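Local coordinates for peptide chain release factor subunit 1 (Methanosarcina mazei, PDB 3IR9), which probably directs termination of translation at the stop codons UAA, UAG and UGA, represented here by its C-terminal domain, at residues A[66-77]-A[118-126]. Sequence-based numbering, arbitrary orientation.
Sequences LLLSEDLRAERV and VTDIVDEFS
Arg76 and Thr119 pair through both backbone bonds of an antiparallel hydrogen-bonded pair, Arg76 N to Thr119 O at 2.6 Å and Thr119 N to Arg76 O at 3.2 Å. The ladder ends as strand 113-120 turns into helix 121-131, with Asp120 at the N-cap, and Ile121 N still reaches back to Ala74 O, the donor nitrogen in the carbonyl plane and the bond nearly straight (2.8 Å, 167°). Ile121 packs tightly here: CD1 presses on Arg76 CB at 3.5 Å, while CG2, anti to the backbone N, lies over one face of the Phe125 ring, offset toward the rim. Arg55 and Ile156 also touch this isoleucine. With CD1 and CG2 gone, an alanine here would probably leave Arg76 CB without that apolar neighbour and one face of the Phe125 ring less supported. Farther along, on the strand facing the helix, Leu68 CD1 meets Val122 CG2 (4.2 Å) and its CD2 meets the Phe125 ring obliquely, and Leu66 CD2 comes up to the Phe125 carbonyl O (3.2 Å) and beside its CB. Beyond Arg76 CB the contact is looser and more polar. Arg76 CG, anti to the backbone N (chi1 -177°), passes Glu124 OE1 at 3.6 Å, but the charged groups do not touch; one water accepts from Arg76 NE and donates to Glu124 OE2, which also forms a salt bridge with Arg55. Glu75 and Val118 form the partly exposed margin beyond. The contact joins the zinc-bearing three-stranded antiparallel extension to the mixed alpha/beta core of eRF1 domain 3, helix 121-131 lying against core strand 63-69 directly after the extension's last strand.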
ATOM      1  N   LEU A  66      -0.622 -14.690  19.950  1.00 59.07           N
ATOM      2  CA  LEU A  66      -0.602 -15.301  18.619  1.00 46.34           C
ATOM      3  C   LEU A  66       0.113 -14.421  17.595  1.00 50.85           C
ATOM      4  O   LEU A  66      -0.181 -13.233  17.478  1.00 69.35           O
ATOM      5  CB  LEU A  66      -2.028 -15.589  18.147  1.00 52.04           C
ATOM      6  CG  LEU A  66      -2.218 -16.105  16.720  1.00 48.06           C
ATOM      7  CD1 LEU A  66      -1.547 -17.468  16.513  1.00 35.37           C
ATOM      8  CD2 LEU A  66      -3.705 -16.164  16.390  1.00 34.25           C
ATOM      9  N   LEU A  67       1.047 -15.007  16.851  1.00 51.21           N
ATOM     10  CA  LEU A  67       1.804 -14.258  15.848  1.00 39.96           C
ATOM     11  C   LEU A  67       1.562 -14.754  14.415  1.00 33.06           C
ATOM     12  O   LEU A  67       1.756 -15.930  14.109  1.00 63.13           O
ATOM     13  CB  LEU A  67       3.302 -14.266  16.178  1.00 59.13           C
ATOM     14  CG  LEU A  67       3.691 -13.673  17.538  1.00 70.09           C
ATOM     15  CD1 LEU A  67       3.847 -14.764  18.587  1.00 60.09           C
ATOM     16  CD2 LEU A  67       4.975 -12.871  17.435  1.00 45.51           C
ATOM     17  N   LEU A  68       1.137 -13.837  13.548  1.00 78.96           N
ATOM     18  CA  LEU A  68       0.847 -14.134  12.143  1.00 52.61           C
ATOM     19  C   LEU A  68       1.585 -13.144  11.229  1.00 63.04           C
ATOM     20  O   LEU A  68       1.551 -11.937  11.464  1.00 81.90           O
ATOM     21  CB  LEU A  68      -0.668 -14.060  11.890  1.00 57.80           C
ATOM     22  CG  LEU A  68      -1.611 -14.709  12.917  1.00 45.63           C
ATOM     23  CD1 LEU A  68      -3.074 -14.511  12.549  1.00 52.11           C
ATOM     24  CD2 LEU A  68      -1.308 -16.192  13.083  1.00149.71           C
ATOM     25  N   SER A  69       2.263 -13.645  10.198  1.00 64.56           N
ATOM     26  CA  SER A  69       2.957 -12.757   9.262  1.00 83.20           C
ATOM     27  C   SER A  69       1.957 -12.024   8.378  1.00 57.53           C
ATOM     28  O   SER A  69       0.865 -12.521   8.111  1.00 99.74           O
ATOM     29  CB  SER A  69       3.961 -13.522   8.392  1.00 73.93           C
ATOM     30  OG  SER A  69       4.795 -12.632   7.664  1.00 63.30           O
ATOM     31  N   GLU A  70       2.340 -10.837   7.926  1.00121.80           N
ATOM     32  CA  GLU A  70       1.493 -10.037   7.053  1.00 93.03           C
ATOM     33  C   GLU A  70       1.527 -10.626   5.639  1.00 45.57           C
ATOM     34  O   GLU A  70       0.993 -10.043   4.698  1.00 97.69           O
ATOM     35  CB  GLU A  70       1.988  -8.588   7.054  1.00126.23           C
ATOM     36  CG  GLU A  70       0.969  -7.527   6.657  1.00149.99           C
ATOM     37  CD  GLU A  70       1.504  -6.114   6.863  1.00141.49           C
ATOM     38  OE1 GLU A  70       1.794  -5.747   8.021  1.00118.99           O
ATOM     39  OE2 GLU A  70       1.639  -5.370   5.868  1.00 77.11           O
ATOM     40  N   ASP A  71       2.149 -11.795   5.505  1.00 54.12           N
ATOM     41  CA  ASP A  71       2.348 -12.410   4.197  1.00 85.32           C
ATOM     42  C   ASP A  71       1.663 -13.758   4.005  1.00 62.12           C
ATOM     43  O   ASP A  71       1.781 -14.370   2.941  1.00 56.68           O
ATOM     44  CB  ASP A  71       3.839 -12.567   3.931  1.00 34.89           C
ATOM     45  CG  ASP A  71       4.509 -11.254   3.629  1.00 64.70           C
ATOM     46  OD1 ASP A  71       3.830 -10.211   3.740  1.00 68.25           O
ATOM     47  OD2 ASP A  71       5.704 -11.271   3.274  1.00 83.53           O
ATOM     48  N   LEU A  72       0.961 -14.216   5.034  1.00 62.12           N
ATOM     49  CA  LEU A  72       0.279 -15.504   4.992  1.00 74.75           C
ATOM     50  C   LEU A  72      -0.684 -15.594   3.824  1.00133.01           C
ATOM     51  O   LEU A  72      -1.764 -14.997   3.849  1.00 85.27           O
ATOM     52  CB  LEU A  72      -0.506 -15.735   6.276  1.00 84.60           C
ATOM     53  CG  LEU A  72       0.279 -15.770   7.578  1.00 81.96           C
ATOM     54  CD1 LEU A  72      -0.699 -15.758   8.732  1.00 54.35           C
ATOM     55  CD2 LEU A  72       1.179 -16.995   7.627  1.00 59.15           C
ATOM     56  N   ARG A  73      -0.303 -16.355   2.808  1.00 83.92           N
ATOM     57  CA  ARG A  73      -1.166 -16.553   1.658  1.00113.76           C
ATOM     58  C   ARG A  73      -1.648 -18.000   1.607  1.00 90.33           C
ATOM     59  O   ARG A  73      -1.065 -18.824   0.908  1.00103.31           O
ATOM     60  CB  ARG A  73      -0.427 -16.167   0.372  1.00 93.05           C
ATOM     61  CG  ARG A  73       0.024 -14.711   0.342  1.00 56.94           C
ATOM     62  CD  ARG A  73      -1.115 -13.789   0.781  1.00102.78           C
ATOM     63  NE  ARG A  73      -0.942 -12.393   0.372  1.00135.41           N
ATOM     64  CZ  ARG A  73      -0.835 -11.362   1.210  1.00 66.16           C
ATOM     65  NH1 ARG A  73      -0.877 -11.550   2.523  1.00 76.43           N
ATOM     66  NH2 ARG A  73      -0.690 -10.135   0.732  1.00 64.11           N
ATOM     67  N   ALA A  74      -2.708 -18.303   2.355  1.00 54.18           N
ATOM     68  CA  ALA A  74      -3.205 -19.678   2.457  1.00 93.13           C
ATOM     69  C   ALA A  74      -4.597 -19.781   3.084  1.00 65.49           C
ATOM     70  O   ALA A  74      -4.893 -19.106   4.068  1.00 68.43           O
ATOM     71  CB  ALA A  74      -2.215 -20.535   3.237  1.00 52.86           C
ATOM     72  N   GLU A  75      -5.443 -20.642   2.519  1.00 75.54           N
ATOM     73  CA  GLU A  75      -6.789 -20.840   3.047  1.00 61.80           C
ATOM     74  C   GLU A  75      -6.954 -22.220   3.674  1.00 57.86           C
ATOM     75  O   GLU A  75      -6.252 -23.168   3.322  1.00 64.00           O
ATOM     76  CB  GLU A  75      -7.843 -20.684   1.948  1.00 60.95           C
ATOM     77  CG  GLU A  75      -7.464 -19.768   0.810  1.00 67.43           C
ATOM     78  CD  GLU A  75      -8.510 -19.780  -0.286  1.00 73.38           C
ATOM     79  OE1 GLU A  75      -8.308 -20.479  -1.303  1.00 81.63           O
ATOM     80  OE2 GLU A  75      -9.549 -19.108  -0.117  1.00169.00           O
ATOM     81  N   ARG A  76      -7.909 -22.329   4.588  1.00 58.10           N
ATOM     82  CA  ARG A  76      -8.255 -23.609   5.183  1.00 44.68           C
ATOM     83  C   ARG A  76      -9.538 -24.148   4.556  1.00 81.18           C
ATOM     84  O   ARG A  76     -10.595 -23.524   4.625  1.00 54.65           O
ATOM     85  CB  ARG A  76      -8.419 -23.467   6.698  1.00 91.90           C
ATOM     86  CG  ARG A  76      -8.721 -24.765   7.432  1.00 48.06           C
ATOM     87  CD  ARG A  76      -7.618 -25.789   7.213  1.00108.53           C
ATOM     88  NE  ARG A  76      -7.681 -26.852   8.206  1.00 53.14           N
ATOM     89  CZ  ARG A  76      -6.746 -27.777   8.377  1.00 49.20           C
ATOM     90  NH1 ARG A  76      -5.659 -27.789   7.616  1.00 43.92           N
ATOM     91  NH2 ARG A  76      -6.904 -28.691   9.319  1.00 68.14           N
ATOM     92  N   VAL A  77      -9.439 -25.318   3.943  1.00 52.66           N
ATOM     93  CA  VAL A  77     -10.571 -25.894   3.238  1.00 47.57           C
ATOM     94  C   VAL A  77     -11.212 -27.033   4.027  1.00 41.13           C
ATOM     95  O   VAL A  77     -10.570 -28.035   4.340  1.00 41.29           O
ATOM     96  CB  VAL A  77     -10.148 -26.417   1.851  1.00 43.21           C
ATOM     97  CG1 VAL A  77     -11.372 -26.792   1.036  1.00 66.56           C
ATOM     98  CG2 VAL A  77      -9.302 -25.377   1.123  1.00 36.02           C
ATOM     99  N   VAL A 118     -14.572 -22.347   2.833  1.00 61.19           N
ATOM    100  CA  VAL A 118     -13.185 -21.948   2.688  1.00 41.29           C
ATOM    101  C   VAL A 118     -12.983 -20.676   3.502  1.00 76.43           C
ATOM    102  O   VAL A 118     -13.806 -19.755   3.462  1.00 68.03           O
ATOM    103  CB  VAL A 118     -12.796 -21.721   1.223  1.00 65.08           C
ATOM    104  CG1 VAL A 118     -11.300 -21.489   1.112  1.00 53.36           C
ATOM    105  CG2 VAL A 118     -13.218 -22.919   0.375  1.00 70.07           C
ATOM    106  N   THR A 119     -11.897 -20.652   4.267  1.00 68.27           N
ATOM    107  CA  THR A 119     -11.575 -19.537   5.144  1.00 35.47           C
ATOM    108  C   THR A 119     -10.068 -19.325   5.083  1.00 54.09           C
ATOM    109  O   THR A 119      -9.301 -20.280   5.194  1.00 60.00           O
ATOM    110  CB  THR A 119     -11.999 -19.826   6.611  1.00 45.82           C
ATOM    111  OG1 THR A 119     -13.395 -20.155   6.665  1.00 47.07           O
ATOM    112  CG2 THR A 119     -11.738 -18.628   7.495  1.00 63.37           C
ATOM    113  N   ASP A 120      -9.638 -18.087   4.874  1.00 52.81           N
ATOM    114  CA  ASP A 120      -8.213 -17.789   4.911  1.00 57.84           C
ATOM    115  C   ASP A 120      -7.697 -18.271   6.259  1.00 47.42           C
ATOM    116  O   ASP A 120      -8.441 -18.271   7.237  1.00 54.46           O
ATOM    117  CB  ASP A 120      -7.983 -16.285   4.757  1.00 54.93           C
ATOM    118  CG  ASP A 120      -6.510 -15.924   4.596  1.00121.75           C
ATOM    119  OD1 ASP A 120      -5.644 -16.825   4.604  1.00 69.92           O
ATOM    120  OD2 ASP A 120      -6.217 -14.720   4.458  1.00147.68           O
ATOM    121  N   ILE A 121      -6.440 -18.692   6.323  1.00 50.73           N
ATOM    122  CA  ILE A 121      -5.879 -19.153   7.594  1.00 87.70           C
ATOM    123  C   ILE A 121      -5.879 -18.061   8.675  1.00100.80           C
ATOM    124  O   ILE A 121      -6.285 -18.309   9.812  1.00 55.25           O
ATOM    125  CB  ILE A 121      -4.474 -19.779   7.422  1.00 59.69           C
ATOM    126  CG1 ILE A 121      -4.609 -21.212   6.922  1.00 58.55           C
ATOM    127  CG2 ILE A 121      -3.714 -19.793   8.740  1.00 44.82           C
ATOM    128  CD1 ILE A 121      -5.402 -22.091   7.852  1.00 34.18           C
ATOM    129  N   VAL A 122      -5.444 -16.856   8.319  1.00 50.73           N
ATOM    130  CA  VAL A 122      -5.428 -15.741   9.269  1.00 57.23           C
ATOM    131  C   VAL A 122      -6.795 -15.489   9.916  1.00 64.18           C
ATOM    132  O   VAL A 122      -6.873 -15.036  11.057  1.00 60.05           O
ATOM    133  CB  VAL A 122      -4.865 -14.444   8.638  1.00 47.33           C
ATOM    134  CG1 VAL A 122      -5.096 -14.428   7.142  1.00 88.82           C
ATOM    135  CG2 VAL A 122      -5.463 -13.218   9.294  1.00 42.04           C
ATOM    136  N   ASP A 123      -7.867 -15.801   9.192  1.00 58.34           N
ATOM    137  CA  ASP A 123      -9.213 -15.741   9.753  1.00 61.58           C
ATOM    138  C   ASP A 123      -9.357 -16.751  10.887  1.00112.81           C
ATOM    139  O   ASP A 123      -9.517 -16.377  12.049  1.00107.72           O
ATOM    140  CB  ASP A 123     -10.263 -16.050   8.682  1.00131.00           C
ATOM    141  CG  ASP A 123     -10.762 -14.812   7.961  1.00 81.16           C
ATOM    142  OD1 ASP A 123     -10.011 -13.816   7.863  1.00124.25           O
ATOM    143  OD2 ASP A 123     -11.914 -14.849   7.479  1.00 72.18           O
ATOM    144  N   GLU A 124      -9.299 -18.033  10.528  1.00105.89           N
ATOM    145  CA  GLU A 124      -9.510 -19.133  11.468  1.00 94.78           C
ATOM    146  C   GLU A 124      -8.743 -18.948  12.770  1.00 55.82           C
ATOM    147  O   GLU A 124      -9.266 -19.211  13.853  1.00 71.26           O
ATOM    148  CB  GLU A 124      -9.114 -20.467  10.826  1.00 40.23           C
ATOM    149  CG  GLU A 124      -9.099 -21.640  11.801  1.00 67.89           C
ATOM    150  CD  GLU A 124      -8.227 -22.794  11.321  1.00104.15           C
ATOM    151  OE1 GLU A 124      -7.647 -22.684  10.221  1.00 79.82           O
ATOM    152  OE2 GLU A 124      -8.115 -23.811  12.040  1.00 72.10           O
ATOM    153  N   PHE A 125      -7.498 -18.496  12.654  1.00 52.38           N
ATOM    154  CA  PHE A 125      -6.604 -18.399  13.801  1.00 38.45           C
ATOM    155  C   PHE A 125      -6.948 -17.215  14.697  1.00 50.94           C
ATOM    156  O   PHE A 125      -6.687 -17.241  15.899  1.00 58.28           O
ATOM    157  CB  PHE A 125      -5.141 -18.359  13.338  1.00 58.51           C
ATOM    158  CG  PHE A 125      -4.614 -19.699  12.868  1.00 71.61           C
ATOM    159  CD1 PHE A 125      -5.419 -20.566  12.144  1.00 54.79           C
ATOM    160  CD2 PHE A 125      -3.310 -20.086  13.143  1.00 68.69           C
ATOM    161  CE1 PHE A 125      -4.936 -21.791  11.711  1.00101.77           C
ATOM    162  CE2 PHE A 125      -2.823 -21.311  12.709  1.00 49.44           C
ATOM    163  CZ  PHE A 125      -3.638 -22.161  11.995  1.00 49.12           C
ATOM    164  N   SER A 126      -7.554 -16.189  14.108  1.00 66.51           N
ATOM    165  CA  SER A 126      -8.015 -15.030  14.862  1.00 45.78           C
ATOM    166  C   SER A 126      -9.342 -15.325  15.560  1.00 57.86           C
ATOM    167  O   SER A 126      -9.596 -14.842  16.666  1.00 57.64           O
ATOM    168  CB  SER A 126      -8.160 -13.830  13.933  1.00 44.97           C
ATOM    169  OG  SER A 126      -6.927 -13.558  13.296  1.00 53.55           O
TER
HETATM  170  O   HOH W   1      -9.528 -26.186  10.750  1.00 47.02           O